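Local coordinates for protein ribonuclease S-F11 (Nicotiana alata, PDB 1IOO) that cleaves RNA as a secreted T2-family ribonuclease of the style, associated with gametophytic self-incompatibility, the rejection of self pollen, at residues 115-126 with 137-145. Sequence-based numbering, arbitrary orientation.
Sequences FDLLRTLQTHRI and IFDAIKTVS. With NAG (2-acetamido-2-deoxy-beta-D-glucopyranose), chain C; NAG (2-acetamido-2-deoxy-beta-D-glucopyranose), chain B.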
ATOM      1  N   PHE A 115      -7.465   9.178  -0.290  1.00 11.45           N
ATOM      2  CA  PHE A 115      -8.177   8.332  -1.220  1.00 11.18           C
ATOM      3  C   PHE A 115      -9.243   7.470  -0.577  1.00 11.17           C
ATOM      4  O   PHE A 115      -9.223   7.162   0.616  1.00 11.81           O
ATOM      5  CB  PHE A 115      -7.212   7.381  -1.946  1.00 12.35           C
ATOM      6  CG  PHE A 115      -6.046   8.066  -2.588  1.00 12.13           C
ATOM      7  CD1 PHE A 115      -4.796   8.072  -1.972  1.00 12.11           C
ATOM      8  CD2 PHE A 115      -6.201   8.729  -3.796  1.00 11.95           C
ATOM      9  CE1 PHE A 115      -3.711   8.738  -2.558  1.00 12.09           C
ATOM     10  CE2 PHE A 115      -5.133   9.396  -4.392  1.00 12.30           C
ATOM     11  CZ  PHE A 115      -3.886   9.404  -3.776  1.00 12.56           C
ATOM     12  N   ASP A 116     -10.201   7.120  -1.422  1.00 11.28           N
ATOM     13  CA  ASP A 116     -11.235   6.161  -1.135  1.00 10.85           C
ATOM     14  C   ASP A 116     -11.398   5.329  -2.386  1.00 10.56           C
ATOM     15  O   ASP A 116     -12.360   5.482  -3.136  1.00 10.92           O
ATOM     16  CB  ASP A 116     -12.566   6.827  -0.767  1.00 13.54           C
ATOM     17  CG  ASP A 116     -13.590   5.827  -0.249  1.00 16.17           C
ATOM     18  OD1 ASP A 116     -13.377   4.602  -0.420  1.00 15.42           O
ATOM     19  OD2 ASP A 116     -14.615   6.261   0.323  1.00 17.88           O
ATOM     20  N   LEU A 117     -10.374   4.523  -2.654  1.00  9.88           N
ATOM     21  CA  LEU A 117     -10.304   3.729  -3.871  1.00 10.02           C
ATOM     22  C   LEU A 117     -11.478   2.788  -4.018  1.00  9.45           C
ATOM     23  O   LEU A 117     -11.920   2.522  -5.133  1.00  9.03           O
ATOM     24  CB  LEU A 117      -8.979   2.964  -3.937  1.00  9.55           C
ATOM     25  CG  LEU A 117      -7.705   3.818  -3.860  1.00 10.68           C
ATOM     26  CD1 LEU A 117      -6.501   2.934  -4.141  1.00 13.39           C
ATOM     27  CD2 LEU A 117      -7.757   4.968  -4.866  1.00  9.77           C
ATOM     28  N   LEU A 118     -11.981   2.264  -2.907  1.00 10.78           N
ATOM     29  CA  LEU A 118     -13.124   1.378  -2.982  1.00 10.28           C
ATOM     30  C   LEU A 118     -14.322   2.105  -3.592  1.00  9.62           C
ATOM     31  O   LEU A 118     -15.023   1.563  -4.447  1.00 10.16           O
ATOM     32  CB  LEU A 118     -13.479   0.842  -1.591  1.00 11.45           C
ATOM     33  CG  LEU A 118     -14.580  -0.218  -1.593  1.00 12.38           C
ATOM     34  CD1 LEU A 118     -14.163  -1.405  -2.452  1.00 11.15           C
ATOM     35  CD2 LEU A 118     -14.846  -0.667  -0.167  1.00 13.74           C
ATOM     36  N   ARG A 119     -14.538   3.343  -3.156  1.00 10.69           N
ATOM     37  CA  ARG A 119     -15.632   4.155  -3.673  1.00 11.82           C
ATOM     38  C   ARG A 119     -15.359   4.578  -5.124  1.00 10.53           C
ATOM     39  O   ARG A 119     -16.259   4.570  -5.965  1.00 12.08           O
ATOM     40  CB  ARG A 119     -15.829   5.383  -2.776  1.00 12.21           C
ATOM     41  CG  ARG A 119     -16.884   6.378  -3.255  1.00 12.36           C
ATOM     42  CD  ARG A 119     -18.267   5.757  -3.382  1.00 14.34           C
ATOM     43  NE  ARG A 119     -19.263   6.776  -3.714  1.00 17.84           N
ATOM     44  CZ  ARG A 119     -20.474   6.517  -4.197  1.00 20.52           C
ATOM     45  NH1 ARG A 119     -20.857   5.266  -4.411  1.00 22.19           N
ATOM     46  NH2 ARG A 119     -21.305   7.517  -4.476  1.00 21.84           N
ATOM     47  N   THR A 120     -14.113   4.942  -5.412  1.00 11.05           N
ATOM     48  CA  THR A 120     -13.738   5.327  -6.769  1.00 11.27           C
ATOM     49  C   THR A 120     -13.982   4.178  -7.741  1.00 10.88           C
ATOM     50  O   THR A 120     -14.515   4.371  -8.833  1.00 12.07           O
ATOM     51  CB  THR A 120     -12.265   5.768  -6.831  1.00 11.44           C
ATOM     52  OG1 THR A 120     -12.102   6.951  -6.039  1.00 12.06           O
ATOM     53  CG2 THR A 120     -11.852   6.058  -8.271  1.00 11.61           C
ATOM     54  N   LEU A 121     -13.602   2.972  -7.338  1.00  9.49           N
ATOM     55  CA  LEU A 121     -13.832   1.818  -8.181  1.00  9.28           C
ATOM     56  C   LEU A 121     -15.330   1.593  -8.372  1.00  8.03           C
ATOM     57  O   LEU A 121     -15.795   1.346  -9.483  1.00  8.78           O
ATOM     58  CB  LEU A 121     -13.158   0.584  -7.563  1.00  8.68           C
ATOM     59  CG  LEU A 121     -11.628   0.607  -7.696  1.00  7.91           C
ATOM     60  CD1 LEU A 121     -10.993  -0.443  -6.798  1.00  9.49           C
ATOM     61  CD2 LEU A 121     -11.240   0.386  -9.152  1.00  9.53           C
ATOM     62  N   GLN A 122     -16.087   1.733  -7.289  1.00  9.89           N
ATOM     63  CA  GLN A 122     -17.529   1.530  -7.338  1.00  9.59           C
ATOM     64  C   GLN A 122     -18.209   2.487  -8.325  1.00 10.25           C
ATOM     65  O   GLN A 122     -19.090   2.074  -9.081  1.00 11.47           O
ATOM     66  CB  GLN A 122     -18.147   1.692  -5.948  1.00 11.06           C
ATOM     67  CG  GLN A 122     -19.672   1.604  -5.967  1.00 13.22           C
ATOM     68  CD  GLN A 122     -20.291   1.773  -4.594  1.00 16.26           C
ATOM     69  OE1 GLN A 122     -19.916   2.664  -3.834  1.00 19.00           O
ATOM     70  NE2 GLN A 122     -21.253   0.916  -4.273  1.00 21.79           N
ATOM     71  N   THR A 123     -17.800   3.754  -8.320  1.00 11.92           N
ATOM     72  CA  THR A 123     -18.395   4.738  -9.226  1.00 13.15           C
ATOM     73  C   THR A 123     -18.013   4.459 -10.680  1.00 13.79           C
ATOM     74  O   THR A 123     -18.585   5.037 -11.605  1.00 13.94           O
ATOM     75  CB  THR A 123     -18.017   6.190  -8.833  1.00 14.53           C
ATOM     76  OG1 THR A 123     -16.599   6.377  -8.907  1.00 18.99           O
ATOM     77  CG2 THR A 123     -18.497   6.485  -7.425  1.00 16.54           C
ATOM     78  N   HIS A 124     -17.036   3.576 -10.867  1.00 13.32           N
ATOM     79  CA  HIS A 124     -16.620   3.149 -12.197  1.00 12.98           C
ATOM     80  C   HIS A 124     -17.194   1.761 -12.500  1.00 13.83           C
ATOM     81  O   HIS A 124     -16.782   1.084 -13.443  1.00 13.61           O
ATOM     82  CB  HIS A 124     -15.090   3.129 -12.294  1.00 12.10           C
ATOM     83  CG  HIS A 124     -14.473   4.491 -12.385  1.00 12.44           C
ATOM     84  ND1 HIS A 124     -14.076   5.054 -13.580  1.00 13.87           N
ATOM     85  CD2 HIS A 124     -14.174   5.399 -11.426  1.00 11.55           C
ATOM     86  CE1 HIS A 124     -13.556   6.247 -13.352  1.00 11.20           C
ATOM     87  NE2 HIS A 124     -13.603   6.481 -12.053  1.00 15.29           N
ATOM     88  N   ARG A 125     -18.149   1.355 -11.668  1.00 15.18           N
ATOM     89  CA  ARG A 125     -18.842   0.080 -11.802  1.00 14.42           C
ATOM     90  C   ARG A 125     -17.909  -1.103 -11.599  1.00 14.34           C
ATOM     91  O   ARG A 125     -18.068  -2.155 -12.218  1.00 15.52           O
ATOM     92  CB  ARG A 125     -19.568   0.020 -13.146  1.00 18.23           C
ATOM     93  CG  ARG A 125     -20.639   1.106 -13.229  1.00 19.80           C
ATOM     94  CD  ARG A 125     -21.474   1.039 -14.490  1.00 25.37           C
ATOM     95  NE  ARG A 125     -22.457   2.120 -14.510  1.00 30.06           N
ATOM     96  CZ  ARG A 125     -23.354   2.302 -15.473  1.00 32.08           C
ATOM     97  NH1 ARG A 125     -23.401   1.470 -16.504  1.00 35.13           N
ATOM     98  NH2 ARG A 125     -24.202   3.322 -15.405  1.00 32.92           N
ATOM     99  N   ILE A 126     -16.928  -0.915 -10.724  1.00 11.87           N
ATOM    100  CA  ILE A 126     -15.988  -1.974 -10.368  1.00 10.95           C
ATOM    101  C   ILE A 126     -16.125  -2.285  -8.885  1.00 10.97           C
ATOM    102  O   ILE A 126     -15.733  -1.482  -8.039  1.00 11.19           O
ATOM    103  CB  ILE A 126     -14.527  -1.556 -10.690  1.00  9.28           C
ATOM    104  CG1 ILE A 126     -14.360  -1.372 -12.203  1.00 11.42           C
ATOM    105  CG2 ILE A 126     -13.545  -2.616 -10.193  1.00  8.71           C
ATOM    106  CD1 ILE A 126     -13.022  -0.761 -12.604  1.00  9.47           C
ATOM    107  N   ILE A 137      -9.617  -1.117 -14.439  1.00 11.59           N
ATOM    108  CA  ILE A 137      -9.165  -0.848 -13.082  1.00  9.00           C
ATOM    109  C   ILE A 137      -8.161   0.307 -13.081  1.00  8.76           C
ATOM    110  O   ILE A 137      -8.288   1.257 -12.309  1.00  8.50           O
ATOM    111  CB  ILE A 137      -8.505  -2.105 -12.460  1.00  8.23           C
ATOM    112  CG1 ILE A 137      -9.555  -3.202 -12.293  1.00 10.56           C
ATOM    113  CG2 ILE A 137      -7.884  -1.764 -11.103  1.00  9.37           C
ATOM    114  CD1 ILE A 137      -8.972  -4.560 -11.945  1.00 10.49           C
ATOM    115  N   PHE A 138      -7.175   0.214 -13.969  1.00  9.61           N
ATOM    116  CA  PHE A 138      -6.150   1.244 -14.114  1.00  9.69           C
ATOM    117  C   PHE A 138      -6.783   2.624 -14.362  1.00 10.34           C
ATOM    118  O   PHE A 138      -6.469   3.595 -13.673  1.00 10.87           O
ATOM    119  CB  PHE A 138      -5.231   0.864 -15.281  1.00 10.60           C
ATOM    120  CG  PHE A 138      -4.139   1.857 -15.559  1.00  9.64           C
ATOM    121  CD1 PHE A 138      -2.870   1.687 -15.019  1.00 11.17           C
ATOM    122  CD2 PHE A 138      -4.376   2.953 -16.379  1.00 10.29           C
ATOM    123  CE1 PHE A 138      -1.848   2.604 -15.295  1.00 11.81           C
ATOM    124  CE2 PHE A 138      -3.365   3.867 -16.658  1.00 12.17           C
ATOM    125  CZ  PHE A 138      -2.102   3.690 -16.115  1.00 12.99           C
ATOM    126  N   ASP A 139      -7.677   2.700 -15.345  1.00 10.20           N
ATOM    127  CA  ASP A 139      -8.335   3.961 -15.684  1.00 11.04           C
ATOM    128  C   ASP A 139      -9.084   4.555 -14.488  1.00 10.36           C
ATOM    129  O   ASP A 139      -9.011   5.758 -14.237  1.00 10.77           O
ATOM    130  CB  ASP A 139      -9.310   3.767 -16.850  1.00 13.60           C
ATOM    131  CG  ASP A 139      -8.605   3.579 -18.185  1.00 15.91           C
ATOM    132  OD1 ASP A 139      -7.383   3.833 -18.268  1.00 17.16           O
ATOM    133  OD2 ASP A 139      -9.283   3.192 -19.164  1.00 17.74           O
ATOM    134  N   ALA A 140      -9.810   3.714 -13.760  1.00 10.27           N
ATOM    135  CA  ALA A 140     -10.566   4.176 -12.604  1.00  9.15           C
ATOM    136  C   ALA A 140      -9.651   4.803 -11.550  1.00  9.10           C
ATOM    137  O   ALA A 140      -9.926   5.887 -11.038  1.00 10.11           O
ATOM    138  CB  ALA A 140     -11.353   3.014 -12.004  1.00  8.32           C
ATOM    139  N   ILE A 141      -8.556   4.122 -11.233  1.00  9.25           N
ATOM    140  CA  ILE A 141      -7.629   4.626 -10.227  1.00  8.54           C
ATOM    141  C   ILE A 141      -6.931   5.905 -10.691  1.00  9.18           C
ATOM    142  O   ILE A 141      -6.729   6.826  -9.904  1.00  9.82           O
ATOM    143  CB  ILE A 141      -6.577   3.548  -9.868  1.00  7.76           C
ATOM    144  CG1 ILE A 141      -7.283   2.306  -9.301  1.00  8.28           C
ATOM    145  CG2 ILE A 141      -5.571   4.096  -8.866  1.00  7.74           C
ATOM    146  CD1 ILE A 141      -8.131   2.568  -8.048  1.00  9.53           C
ATOM    147  N   LYS A 142      -6.586   5.979 -11.971  1.00  9.03           N
ATOM    148  CA  LYS A 142      -5.880   7.152 -12.473  1.00  9.81           C
ATOM    149  C   LYS A 142      -6.714   8.424 -12.341  1.00 11.16           C
ATOM    150  O   LYS A 142      -6.170   9.529 -12.363  1.00 10.68           O
ATOM    151  CB  LYS A 142      -5.439   6.956 -13.924  1.00 10.99           C
ATOM    152  CG  LYS A 142      -4.415   7.997 -14.368  1.00 11.53           C
ATOM    153  CD  LYS A 142      -3.840   7.672 -15.732  1.00 12.41           C
ATOM    154  CE  LYS A 142      -2.801   8.708 -16.145  1.00 13.10           C
ATOM    155  NZ  LYS A 142      -2.224   8.351 -17.467  1.00 16.45           N
ATOM    156  N   THR A 143      -8.027   8.285 -12.203  1.00 10.45           N
ATOM    157  CA  THR A 143      -8.866   9.472 -12.051  1.00 11.18           C
ATOM    158  C   THR A 143      -8.545  10.212 -10.761  1.00 12.58           C
ATOM    159  O   THR A 143      -8.823  11.408 -10.639  1.00 13.67           O
ATOM    160  CB  THR A 143     -10.385   9.162 -12.074  1.00 11.36           C
ATOM    161  OG1 THR A 143     -10.741   8.322 -10.969  1.00 12.61           O
ATOM    162  CG2 THR A 143     -10.767   8.501 -13.386  1.00 11.61           C
ATOM    163  N   VAL A 144      -7.953   9.507  -9.797  1.00 11.40           N
ATOM    164  CA  VAL A 144      -7.596  10.130  -8.528  1.00 13.68           C
ATOM    165  C   VAL A 144      -6.081  10.186  -8.333  1.00 12.08           C
ATOM    166  O   VAL A 144      -5.575  11.055  -7.620  1.00 14.38           O
ATOM    167  CB  VAL A 144      -8.256   9.414  -7.319  1.00 13.02           C
ATOM    168  CG1 VAL A 144      -9.769   9.562  -7.392  1.00 12.95           C
ATOM    169  CG2 VAL A 144      -7.862   7.951  -7.287  1.00 12.77           C
ATOM    170  N   SER A 145      -5.351   9.266  -8.958  1.00 11.41           N
ATOM    171  CA  SER A 145      -3.895   9.287  -8.841  1.00 11.82           C
ATOM    172  C   SER A 145      -3.291  10.334  -9.779  1.00 12.04           C
ATOM    173  O   SER A 145      -2.160  10.780  -9.574  1.00 11.77           O
ATOM    174  CB  SER A 145      -3.290   7.901  -9.123  1.00 10.21           C
ATOM    175  OG  SER A 145      -3.465   7.500 -10.469  1.00 11.13           O
TER
HETATM  176  C1  NAG C   2     -11.929   8.648   4.489  1.00 12.91           C
HETATM  177  C2  NAG C   2     -12.173  10.035   3.905  1.00 14.26           C
HETATM  178  C3  NAG C   2     -11.869  11.118   4.950  1.00 16.59           C
HETATM  179  C4  NAG C   2     -12.634  10.844   6.263  1.00 18.12           C
HETATM  180  C5  NAG C   2     -12.375   9.401   6.720  1.00 18.08           C
HETATM  181  C6  NAG C   2     -13.188   9.013   7.942  1.00 19.58           C
HETATM  182  C7  NAG C   2     -11.910  10.293   1.525  1.00 14.02           C
HETATM  183  C8  NAG C   2     -10.979  10.360   0.327  1.00 14.02           C
HETATM  184  N2  NAG C   2     -11.348  10.225   2.728  1.00 12.97           N
HETATM  185  O3  NAG C   2     -12.251  12.380   4.422  1.00 17.13           O
HETATM  186  O4  NAG C   2     -12.201  11.752   7.303  1.00 20.51           O
HETATM  187  O5  NAG C   2     -12.724   8.473   5.672  1.00 16.06           O
HETATM  188  O6  NAG C   2     -14.579   9.019   7.656  1.00 24.10           O
HETATM  189  O7  NAG C   2     -13.128  10.299   1.352  1.00 16.46           O
HETATM  190  C1  NAG B   1     -12.228   3.488   3.369  1.00 12.17           C
HETATM  191  C2  NAG B   1     -13.439   4.151   4.048  1.00 13.18           C
HETATM  192  C3  NAG B   1     -13.552   5.617   3.644  1.00 14.22           C
HETATM  193  C4  NAG B   1     -12.241   6.323   3.961  1.00 11.77           C
HETATM  194  C5  NAG B   1     -11.109   5.619   3.210  1.00 11.32           C
HETATM  195  C6  NAG B   1      -9.760   6.247   3.493  1.00 12.65           C
HETATM  196  C7  NAG B   1     -15.645   3.333   4.576  1.00 19.14           C
HETATM  197  C8  NAG B   1     -16.999   2.904   4.038  1.00 20.40           C
HETATM  198  N2  NAG B   1     -14.656   3.446   3.695  1.00 16.44           N
HETATM  199  O3  NAG B   1     -14.612   6.227   4.366  1.00 15.46           O
HETATM  200  O4  NAG B   1     -12.323   7.699   3.556  1.00 12.42           O
HETATM  201  O5  NAG B   1     -11.029   4.240   3.632  1.00 11.91           O
HETATM  202  O6  NAG B   1      -9.387   6.060   4.850  1.00 16.22           O
HETATM  203  O7  NAG B   1     -15.505   3.558   5.782  1.00 21.46           O
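Leu121 and Ala140 meet where helix 117-123 crosses helix 134-145 in the RNase T2 fold, the segment axes 9.1 Å apart and at 124°. The contact is chiefly apolar. Leu121 CD2 touches Ala140 CB at 3.9 Å and reaches Ile141 CD1, the methyl that Leu117 CD2 meets as well; the Leu117 and Ile141 side chains cross at about a right angle. Strand 162-170 backs this pair through Ile166, while Phe194 of strand 192-194 packs on Leu121 and Ile126. At the end near the N-linked glycan, Val144 CG2, set between its backbone N and carbonyl carbon, fits against Leu117 CD2 at 3.8 Å and Phe115 CD2. The Phe115 ring turns its edge to Val144 O, 3.7 Å from CE2.

A second ring, that of His124, lies at the other end, beyond Leu121. It lays one face over Ala140, whose CA sits 3.7 Å from the ring centroid and 7° off its normal, a CH-pi contact; the Thr143 methyl also lies beside the ring. An alanine in place of His124 would probably uncover this side of Ala140 and deprive the Thr143 methyl of its neighbour. Helix 117-123 closes in a Schellman motif, with Ile126 N bonded to Leu121 O and Arg125 at positive phi; the returning chain brings Ile126 CD1 to 4.2 Å from Ala140 CB.

Two hydrogen bonds here are local. Asp116 N-caps its helix by accepting from Arg119 N, and Thr143 OG1 donates to Ala140 O at 2.6 Å, tilted 15° from the carbonyl plane, while Thr120 CG2 presses on that oxygen at 3.4 Å.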